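Local coordinates for protein BRIC1 (Synthetic construct, PDB 6FF6) that is a computationally designed, all-helical repeat protein with a novel corrugated architecture and no known natural function, at residues M95-N98 against T99-N103; E235-C238 against N239-Q243; A156-N159 against A160-R163. All blocks are in the same frame, centred on the assembly; numbering follows the deposited sequence.

Contact 1 (M95-N98 against T99-N103)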
ATOM      1  N   MET A  95       2.110  18.505  30.702  1.00128.80           N
ATOM      2  CA  MET A  95       1.732  19.595  29.802  1.00125.30           C
ATOM      3  C   MET A  95       0.729  20.570  30.437  1.00128.48           C
ATOM      4  O   MET A  95      -0.272  20.150  31.033  1.00127.21           O
ATOM      5  CB  MET A  95       1.185  19.056  28.470  1.00122.04           C
ATOM      6  CG  MET A  95       1.283  20.064  27.310  1.00124.03           C
ATOM      7  SD  MET A  95       0.639  19.415  25.737  1.00122.06           S
ATOM      8  CE  MET A  95       1.266  20.592  24.638  1.00119.94           C
ATOM      9  N   GLN A  96       1.004  21.879  30.294  1.00125.15           N
ATOM     10  CA  GLN A  96       0.090  22.923  30.746  1.00125.76           C
ATOM     11  C   GLN A  96      -0.905  23.122  29.606  1.00122.35           C
ATOM     12  O   GLN A  96      -0.494  23.511  28.519  1.00121.94           O
ATOM     13  CB  GLN A  96       0.837  24.246  31.033  1.00132.57           C
ATOM     14  CG  GLN A  96      -0.069  25.384  31.550  1.00149.76           C
ATOM     15  CD  GLN A  96       0.378  26.760  31.093  1.00165.47           C
ATOM     16  OE1 GLN A  96       1.325  27.348  31.634  1.00161.89           O
ATOM     17  NE2 GLN A  96      -0.306  27.313  30.092  1.00153.43           N
ATOM     18  N   LEU A  97      -2.192  22.840  29.838  1.00113.50           N
ATOM     19  CA  LEU A  97      -3.233  23.030  28.825  1.00108.77           C
ATOM     20  C   LEU A  97      -3.621  24.503  28.696  1.00113.56           C
ATOM     21  O   LEU A  97      -3.470  25.280  29.646  1.00119.11           O
ATOM     22  CB  LEU A  97      -4.470  22.193  29.192  1.00106.88           C
ATOM     23  CG  LEU A  97      -5.029  21.276  28.102  1.00106.78           C
ATOM     24  CD1 LEU A  97      -4.075  20.113  27.794  1.00103.63           C
ATOM     25  CD2 LEU A  97      -6.385  20.732  28.507  1.00108.78           C
ATOM     26  N   ASN A  98      -4.116  24.881  27.519  1.00105.50           N
ATOM     27  CA  ASN A  98      -4.623  26.216  27.198  1.00107.57           C
ATOM     28  C   ASN A  98      -5.395  26.091  25.896  1.00107.93           C
ATOM     29  O   ASN A  98      -5.413  25.003  25.315  1.00104.16           O
ATOM     30  CB  ASN A  98      -3.509  27.286  27.124  1.00111.75           C
ATOM     31  CG  ASN A  98      -2.443  27.043  26.087  1.00137.42           C
ATOM     32  OD1 ASN A  98      -2.710  26.618  24.956  1.00130.02           O
ATOM     33  ND2 ASN A  98      -1.196  27.320  26.448  1.00130.82           N
ATOM     34  N   THR A  99      -6.016  27.180  25.421  1.00106.37           N
ATOM     35  CA  THR A  99      -6.812  27.164  24.186  1.00104.36           C
ATOM     36  C   THR A  99      -6.002  26.712  22.969  1.00105.44           C
ATOM     37  O   THR A  99      -6.487  25.875  22.207  1.00102.07           O
ATOM     38  CB  THR A  99      -7.514  28.517  23.969  1.00118.44           C
ATOM     39  OG1 THR A  99      -8.400  28.759  25.073  1.00122.31           O
ATOM     40  CG2 THR A  99      -8.307  28.582  22.643  1.00114.79           C
ATOM     41  N   ASP A 100      -4.772  27.241  22.805  1.00103.45           N
ATOM     42  CA  ASP A 100      -3.879  26.920  21.680  1.00101.10           C
ATOM     43  C   ASP A 100      -3.591  25.411  21.610  1.00 96.05           C
ATOM     44  O   ASP A 100      -3.678  24.823  20.534  1.00 92.77           O
ATOM     45  CB  ASP A 100      -2.536  27.707  21.752  1.00107.40           C
ATOM     46  CG  ASP A 100      -2.572  29.187  22.146  1.00132.61           C
ATOM     47  OD1 ASP A 100      -3.001  29.498  23.291  1.00136.12           O
ATOM     48  OD2 ASP A 100      -2.097  30.023  21.349  1.00144.39           O
ATOM     49  N   ILE A 101      -3.255  24.804  22.762  1.00 89.79           N
ATOM     50  CA  ILE A 101      -2.934  23.387  22.902  1.00 85.83           C
ATOM     51  C   ILE A 101      -4.122  22.540  22.572  1.00 88.00           C
ATOM     52  O   ILE A 101      -3.984  21.573  21.828  1.00 85.55           O
ATOM     53  CB  ILE A 101      -2.320  23.101  24.288  1.00 90.21           C
ATOM     54  CG1 ILE A 101      -0.879  23.644  24.293  1.00 94.76           C
ATOM     55  CG2 ILE A 101      -2.338  21.613  24.624  1.00 85.67           C
ATOM     56  CD1 ILE A 101      -0.323  24.006  25.612  1.00115.33           C
ATOM     57  N   ILE A 102      -5.302  22.954  23.037  1.00 86.00           N
ATOM     58  CA  ILE A 102      -6.545  22.259  22.721  1.00 84.27           C
ATOM     59  C   ILE A 102      -6.822  22.315  21.198  1.00 89.28           C
ATOM     60  O   ILE A 102      -7.235  21.308  20.618  1.00 88.41           O
ATOM     61  CB  ILE A 102      -7.713  22.758  23.616  1.00 88.90           C
ATOM     62  CG1 ILE A 102      -7.449  22.341  25.096  1.00 89.88           C
ATOM     63  CG2 ILE A 102      -9.050  22.181  23.146  1.00 87.47           C
ATOM     64  CD1 ILE A 102      -8.301  22.998  26.180  1.00101.55           C
ATOM     65  N   ASN A 103      -6.525  23.451  20.549  1.00 87.02           N
ATOM     66  CA  ASN A 103      -6.692  23.580  19.102  1.00 86.69           C
ATOM     67  C   ASN A 103      -5.748  22.653  18.365  1.00 89.49           C
ATOM     68  O   ASN A 103      -6.139  22.087  17.334  1.00 88.64           O
ATOM     69  CB  ASN A 103      -6.481  25.009  18.640  1.00 90.76           C
ATOM     70  CG  ASN A 103      -7.607  25.930  18.998  1.00122.46           C
ATOM     71  OD1 ASN A 103      -8.765  25.513  19.148  1.00117.78           O
ATOM     72  ND2 ASN A 103      -7.289  27.212  19.127  1.00119.92           N
TER

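Contact 2 (E235-C238 against N239-Q243)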
ATOM      1  N   GLU A 235     -27.920 -15.610 -11.497  1.00 86.02           N
ATOM      2  CA  GLU A 235     -28.786 -16.687 -11.057  1.00 87.07           C
ATOM      3  C   GLU A 235     -28.662 -17.909 -11.977  1.00 94.11           C
ATOM      4  O   GLU A 235     -28.609 -19.055 -11.508  1.00 94.16           O
ATOM      5  CB  GLU A 235     -30.233 -16.199 -10.967  1.00 89.63           C
ATOM      6  CG  GLU A 235     -30.475 -15.165  -9.873  1.00 98.67           C
ATOM      7  CD  GLU A 235     -31.913 -14.984  -9.423  1.00125.75           C
ATOM      8  OE1 GLU A 235     -32.781 -15.806  -9.804  1.00140.89           O
ATOM      9  OE2 GLU A 235     -32.168 -14.022  -8.662  1.00110.91           O
ATOM     10  N   TYR A 236     -28.594 -17.658 -13.290  1.00 92.91           N
ATOM     11  CA  TYR A 236     -28.461 -18.708 -14.289  1.00 94.94           C
ATOM     12  C   TYR A 236     -27.164 -19.510 -14.048  1.00101.01           C
ATOM     13  O   TYR A 236     -27.233 -20.732 -13.882  1.00101.97           O
ATOM     14  CB  TYR A 236     -28.516 -18.108 -15.719  1.00 97.34           C
ATOM     15  CG  TYR A 236     -27.973 -19.022 -16.798  1.00101.33           C
ATOM     16  CD1 TYR A 236     -28.737 -20.073 -17.305  1.00105.90           C
ATOM     17  CD2 TYR A 236     -26.679 -18.863 -17.285  1.00101.48           C
ATOM     18  CE1 TYR A 236     -28.220 -20.949 -18.261  1.00107.62           C
ATOM     19  CE2 TYR A 236     -26.151 -19.734 -18.233  1.00104.33           C
ATOM     20  CZ  TYR A 236     -26.926 -20.770 -18.724  1.00116.18           C
ATOM     21  OH  TYR A 236     -26.382 -21.610 -19.667  1.00124.21           O
ATOM     22  N   ILE A 237     -26.002 -18.817 -13.984  1.00 95.68           N
ATOM     23  CA  ILE A 237     -24.715 -19.480 -13.817  1.00 95.82           C
ATOM     24  C   ILE A 237     -24.564 -20.140 -12.448  1.00101.92           C
ATOM     25  O   ILE A 237     -23.949 -21.199 -12.363  1.00103.57           O
ATOM     26  CB  ILE A 237     -23.516 -18.556 -14.175  1.00 97.13           C
ATOM     27  CG1 ILE A 237     -22.310 -19.381 -14.632  1.00 98.08           C
ATOM     28  CG2 ILE A 237     -23.161 -17.555 -13.084  1.00 95.33           C
ATOM     29  CD1 ILE A 237     -22.515 -20.057 -16.009  1.00106.27           C
ATOM     30  N   CYS A 238     -25.123 -19.548 -11.399  1.00 98.07           N
ATOM     31  CA  CYS A 238     -25.020 -20.154 -10.087  1.00 99.45           C
ATOM     32  C   CYS A 238     -25.872 -21.410  -9.988  1.00108.92           C
ATOM     33  O   CYS A 238     -25.423 -22.383  -9.378  1.00112.06           O
ATOM     34  CB  CYS A 238     -25.326 -19.150  -8.988  1.00 99.16           C
ATOM     35  SG  CYS A 238     -24.095 -17.821  -8.849  1.00101.07           S
ATOM     36  N   ASN A 239     -27.042 -21.442 -10.665  1.00105.85           N
ATOM     37  CA  ASN A 239     -27.842 -22.669 -10.704  1.00108.46           C
ATOM     38  C   ASN A 239     -27.054 -23.746 -11.473  1.00113.67           C
ATOM     39  O   ASN A 239     -26.958 -24.869 -11.003  1.00116.18           O
ATOM     40  CB  ASN A 239     -29.208 -22.459 -11.395  1.00110.10           C
ATOM     41  CG  ASN A 239     -30.247 -21.655 -10.661  1.00122.42           C
ATOM     42  OD1 ASN A 239     -30.245 -21.517  -9.431  1.00111.60           O
ATOM     43  ND2 ASN A 239     -31.186 -21.123 -11.431  1.00115.42           N
ATOM     44  N   ALA A 240     -26.497 -23.391 -12.641  1.00108.56           N
ATOM     45  CA  ALA A 240     -25.716 -24.282 -13.481  1.00109.97           C
ATOM     46  C   ALA A 240     -24.476 -24.824 -12.761  1.00119.55           C
ATOM     47  O   ALA A 240     -24.196 -26.011 -12.905  1.00122.43           O
ATOM     48  CB  ALA A 240     -25.318 -23.575 -14.762  1.00109.63           C
ATOM     49  N   LEU A 241     -23.748 -23.975 -11.975  1.00116.63           N
ATOM     50  CA  LEU A 241     -22.551 -24.390 -11.224  1.00117.33           C
ATOM     51  C   LEU A 241     -22.894 -25.331 -10.075  1.00126.55           C
ATOM     52  O   LEU A 241     -22.167 -26.297  -9.842  1.00128.77           O
ATOM     53  CB  LEU A 241     -21.729 -23.190 -10.718  1.00114.67           C
ATOM     54  CG  LEU A 241     -21.022 -22.325 -11.786  1.00116.88           C
ATOM     55  CD1 LEU A 241     -20.503 -21.054 -11.188  1.00114.63           C
ATOM     56  CD2 LEU A 241     -19.909 -23.069 -12.486  1.00119.04           C
ATOM     57  N   ARG A 242     -24.001 -25.070  -9.373  1.00125.08           N
ATOM     58  CA  ARG A 242     -24.449 -25.931  -8.273  1.00128.18           C
ATOM     59  C   ARG A 242     -25.014 -27.262  -8.786  1.00138.94           C
ATOM     60  O   ARG A 242     -24.895 -28.280  -8.102  1.00141.60           O
ATOM     61  CB  ARG A 242     -25.447 -25.202  -7.372  1.00125.01           C
ATOM     62  CG  ARG A 242     -24.760 -24.152  -6.533  1.00128.39           C
ATOM     63  CD  ARG A 242     -25.744 -23.225  -5.866  1.00139.68           C
ATOM     64  NE  ARG A 242     -25.140 -21.913  -5.636  1.00144.76           N
ATOM     65  CZ  ARG A 242     -25.765 -20.888  -5.068  1.00157.55           C
ATOM     66  NH1 ARG A 242     -27.025 -21.011  -4.662  1.00146.64           N
ATOM     67  NH2 ARG A 242     -25.138 -19.731  -4.904  1.00140.14           N
ATOM     68  N   GLN A 243     -25.606 -27.244 -10.004  1.00137.00           N
ATOM     69  CA  GLN A 243     -26.148 -28.399 -10.722  1.00139.81           C
ATOM     70  C   GLN A 243     -24.981 -29.346 -11.011  1.00145.25           C
ATOM     71  O   GLN A 243     -25.077 -30.539 -10.747  1.00148.33           O
ATOM     72  CB  GLN A 243     -26.793 -27.912 -12.037  1.00141.04           C
ATOM     73  CG  GLN A 243     -27.359 -28.979 -12.962  1.00156.07           C
ATOM     74  CD  GLN A 243     -28.709 -29.454 -12.523  1.00172.59           C
ATOM     75  OE1 GLN A 243     -29.497 -28.722 -11.914  1.00167.75           O
ATOM     76  NE2 GLN A 243     -29.007 -30.699 -12.834  1.00166.96           N
TER

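Contact 3 (A156-N159 against A160-R163)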
ATOM      1  N   ALA A 156      -1.741 -30.047 -13.100  1.00153.58           N
ATOM      2  CA  ALA A 156      -0.970 -28.817 -13.010  1.00149.82           C
ATOM      3  C   ALA A 156      -1.718 -27.638 -13.638  1.00145.08           C
ATOM      4  O   ALA A 156      -1.705 -26.552 -13.062  1.00141.35           O
ATOM      5  CB  ALA A 156       0.379 -29.008 -13.665  1.00153.62           C
ATOM      6  N   MET A 157      -2.393 -27.858 -14.794  1.00139.42           N
ATOM      7  CA  MET A 157      -3.209 -26.833 -15.462  1.00135.21           C
ATOM      8  C   MET A 157      -4.472 -26.562 -14.644  1.00135.44           C
ATOM      9  O   MET A 157      -4.955 -25.426 -14.613  1.00130.74           O
ATOM     10  CB  MET A 157      -3.618 -27.271 -16.870  1.00138.07           C
ATOM     11  CG  MET A 157      -2.524 -27.169 -17.883  1.00143.74           C
ATOM     12  SD  MET A 157      -3.248 -27.329 -19.528  1.00148.28           S
ATOM     13  CE  MET A 157      -2.468 -28.849 -20.057  1.00150.09           C
ATOM     14  N   LEU A 158      -5.012 -27.621 -14.000  1.00133.75           N
ATOM     15  CA  LEU A 158      -6.188 -27.512 -13.144  1.00132.15           C
ATOM     16  C   LEU A 158      -5.826 -26.735 -11.896  1.00137.85           C
ATOM     17  O   LEU A 158      -6.638 -25.945 -11.412  1.00136.15           O
ATOM     18  CB  LEU A 158      -6.789 -28.884 -12.800  1.00134.33           C
ATOM     19  CG  LEU A 158      -7.525 -29.620 -13.940  1.00138.50           C
ATOM     20  CD1 LEU A 158      -7.892 -31.019 -13.528  1.00141.29           C
ATOM     21  CD2 LEU A 158      -8.770 -28.862 -14.410  1.00136.71           C
ATOM     22  N   ASN A 159      -4.593 -26.902 -11.415  1.00137.54           N
ATOM     23  CA  ASN A 159      -4.111 -26.129 -10.287  1.00138.72           C
ATOM     24  C   ASN A 159      -3.996 -24.633 -10.699  1.00141.49           C
ATOM     25  O   ASN A 159      -4.345 -23.765  -9.896  1.00141.25           O
ATOM     26  CB  ASN A 159      -2.778 -26.666  -9.803  1.00145.86           C
ATOM     27  CG  ASN A 159      -2.316 -26.032  -8.519  1.00181.33           C
ATOM     28  OD1 ASN A 159      -2.858 -26.298  -7.444  1.00179.47           O
ATOM     29  ND2 ASN A 159      -1.304 -25.172  -8.603  1.00175.18           N
ATOM     30  N   ALA A 160      -3.559 -24.344 -11.957  1.00135.48           N
ATOM     31  CA  ALA A 160      -3.437 -22.985 -12.502  1.00131.50           C
ATOM     32  C   ALA A 160      -4.805 -22.267 -12.652  1.00131.50           C
ATOM     33  O   ALA A 160      -4.947 -21.104 -12.246  1.00129.60           O
ATOM     34  CB  ALA A 160      -2.722 -23.031 -13.838  1.00132.37           C
ATOM     35  N   ILE A 161      -5.804 -22.959 -13.237  1.00125.77           N
ATOM     36  CA  ILE A 161      -7.133 -22.393 -13.433  1.00122.05           C
ATOM     37  C   ILE A 161      -7.679 -22.112 -12.055  1.00124.94           C
ATOM     38  O   ILE A 161      -8.217 -21.025 -11.835  1.00123.49           O
ATOM     39  CB  ILE A 161      -8.068 -23.310 -14.263  1.00125.72           C
ATOM     40  CG1 ILE A 161      -7.478 -23.607 -15.662  1.00127.74           C
ATOM     41  CG2 ILE A 161      -9.474 -22.694 -14.399  1.00124.56           C
ATOM     42  CD1 ILE A 161      -7.946 -24.926 -16.295  1.00137.49           C
ATOM     43  N   PHE A 162      -7.474 -23.061 -11.109  1.00121.96           N
ATOM     44  CA  PHE A 162      -7.920 -22.933  -9.722  1.00121.05           C
ATOM     45  C   PHE A 162      -7.382 -21.676  -9.065  1.00125.88           C
ATOM     46  O   PHE A 162      -8.158 -20.921  -8.484  1.00124.38           O
ATOM     47  CB  PHE A 162      -7.526 -24.163  -8.885  1.00125.45           C
ATOM     48  CG  PHE A 162      -7.765 -24.020  -7.394  1.00126.82           C
ATOM     49  CD1 PHE A 162      -9.018 -24.267  -6.847  1.00127.96           C
ATOM     50  CD2 PHE A 162      -6.733 -23.637  -6.538  1.00129.71           C
ATOM     51  CE1 PHE A 162      -9.236 -24.134  -5.473  1.00129.38           C
ATOM     52  CE2 PHE A 162      -6.954 -23.499  -5.166  1.00133.23           C
ATOM     53  CZ  PHE A 162      -8.204 -23.749  -4.643  1.00130.26           C
ATOM     54  N   ARG A 163      -6.060 -21.473  -9.124  1.00124.78           N
ATOM     55  CA  ARG A 163      -5.415 -20.325  -8.499  1.00125.67           C
ATOM     56  C   ARG A 163      -5.833 -19.004  -9.124  1.00127.39           C
ATOM     57  O   ARG A 163      -6.038 -18.043  -8.383  1.00126.71           O
ATOM     58  CB  ARG A 163      -3.884 -20.482  -8.463  1.00131.11           C
ATOM     59  CG  ARG A 163      -3.355 -21.643  -7.604  1.00146.42           C
ATOM     60  CD  ARG A 163      -3.735 -21.565  -6.131  1.00155.98           C
ATOM     61  NE  ARG A 163      -2.945 -20.580  -5.396  1.00163.61           N
ATOM     62  CZ  ARG A 163      -2.801 -20.584  -4.075  1.00186.00           C
ATOM     63  NH1 ARG A 163      -3.387 -21.521  -3.338  1.00172.51           N
ATOM     64  NH2 ARG A 163      -2.062 -19.655  -3.479  1.00181.26           N
TER

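Contact 1 (M95-N98 against T99-N103)
Asn98 and Ile101 form the first link of a helix N-cap, a worked example of how a chain enters a helix. OD1 of Asn98 receives the backbone N of Ile101 at 2.9 Å, almost straight along the side-chain C=O axis. The amide can fold back over the first turn because CG lies between the backbone N and the carbonyl carbon (chi1 60°). The main chain continues the pattern: Asn98 O accepts from Ile102 N at 3.1 Å, in the carbonyl plane.

Apolar groups close round these bonds. Leu97 and Ile102, the residues just before the cap and four beyond it, form a hydrophobic staple, crossing at about a right angle with Leu97 CD2 3.8 Å from Ile102 CD1. Met95, extended beyond CG, meets Ile101 tip to tip, its CE 3.7 Å from CG2 of that isoleucine. CD1 of Ile101, at the end of the longer branch, lies 3.5 Å from Asn98 ND2.

Farther out, Met95 pairs through its backbone with Phe89 and packs on the Phe89 side chain as well as on Leu147 of the second subunit. Leu97 touches Ala90 of helix 74-92 and Pro49, while Ile102 at the start of helix 99-121 rests on Leu44 and Pro46.

Contact 2 (E235-C238 against N239-Q243)
Ile237 and Leu241 share the shortest of the four bonds that join these two turns, Leu241 N to Ile237 O at 2.8 Å, and with the other three they illustrate how an alpha helix settles its own polar backbone. Asn239 N gives to Glu235 O and Arg242 N to Cys238 O, both at 3.0 Å. In each of these three bonds the donor is tilted from the carbonyl plane by 25-29°; the link from Ala240 N to Tyr236 O, by contrast, lies in it. One residue on, Gln243 N continues the series by giving to Asn239 O.

Side chains crowd the same carbonyls without becoming further partners. ND2 of Asn239 comes to 3.3 Å from Glu235 O, but the angle is too poor for a hydrogen bond, and the backbone NH of Asn239 remains the group that serves this oxygen. Leu241 CG sits 3.2 Å from Ile237 O, beside the bond to its own backbone N. Arg242 runs extended from CG to NE back over Cys238 O, a path set by CG standing anti to the carbonyl carbon (chi1 -72°). It thereby lays one face of its guanidinium over Cys238 CB, which is 4.1 Å from NH2.

Two polar ends are satisfied elsewhere: Tyr236 OH is hydrogen-bonded to Glu211 OE1, and Gln243 NE2 to Glu247 OE2.

This last helix of the chain, 231-247, lies on two others. Ile237 and Leu241 touch Thr212 of helix 203-224, where Ile237 also meets Ile215 and Ala240 meets Leu208. On helix 178-196, Leu186 receives Cys238, Leu241 and Arg242, and Thr183 receives Ile237.

Contact 3 (A156-N159 against A160-R163)
Met157 O takes the backbone N of Ile161 at 2.9 Å, the shortest bond in this two-turn example of regular alpha-helical i to i+4 bonding. The helix, 155-174, falls in a region whose sequence matches the Hpt family, helical-bundle domains in nature, so a related packing of helices is probable here. Phe162 N and Arg163 N give at 3.0 Å to Leu158 O and Asn159 O respectively. The bond from Ala160 N to Ala156 O is longer and more bent, with an N-H...O angle of 145°. All four donors are tilted from the carbonyl planes.

The side chains sort themselves by the faces of the helix. Ile161 has CG1 anti to the carbonyl carbon, which brings that branch back to 3.3 Å from Met157 O, while Leu158 CD2 approaches Ile161 CD1 loosely at 4.4 Å. Ile161 packs on Met141 and Leu144 of helix 125-146 and on Leu191 of helix 178-196. Ala160 also packs on Leu144. Ala156 and Met157, near the start of the helix, also pack on Phe89 of the second subunit and so belong to the dimer interface, Met157 while touching Leu144 and Leu147 of its own chain.

Arg163 is bent at chi2 and chi3, its CG 3.3 Å from Asn159 O. Phe162 goes another way: with CG anti to its backbone N (chi1 171°), the ring swings off the backbone toward helix 178-196, touches Glu188 and Asp192, and takes part in a cation-pi interaction with Arg195. The same carbonyl that accepts from Arg163 N meets the ring at its edge, near the ring plane, with Asn159 O 4.1 Å from Phe162 CD2.

Overall arrangement
The three contacts illustrate one principle, that a helix is capped at its start and self-sufficient along its length. Contact 1 lies at a far end, its centre about 63 Å from that of contact 2 and 61 Å from that of contact 3, and there a side chain stands in for a missing carbonyl. Contacts 2 and 3, about 21 Å apart between centres, are hydrogen-bonded across their segments by backbone atoms alone, and both pack on helix 178-196. All mix buried and exposed residues; contact 2, half of whose touching residues are exposed, meets no other subunit. Contacts 1 and 3, though distant within a chain, both reach the second subunit, through Met95 and through Ala156 and Met157.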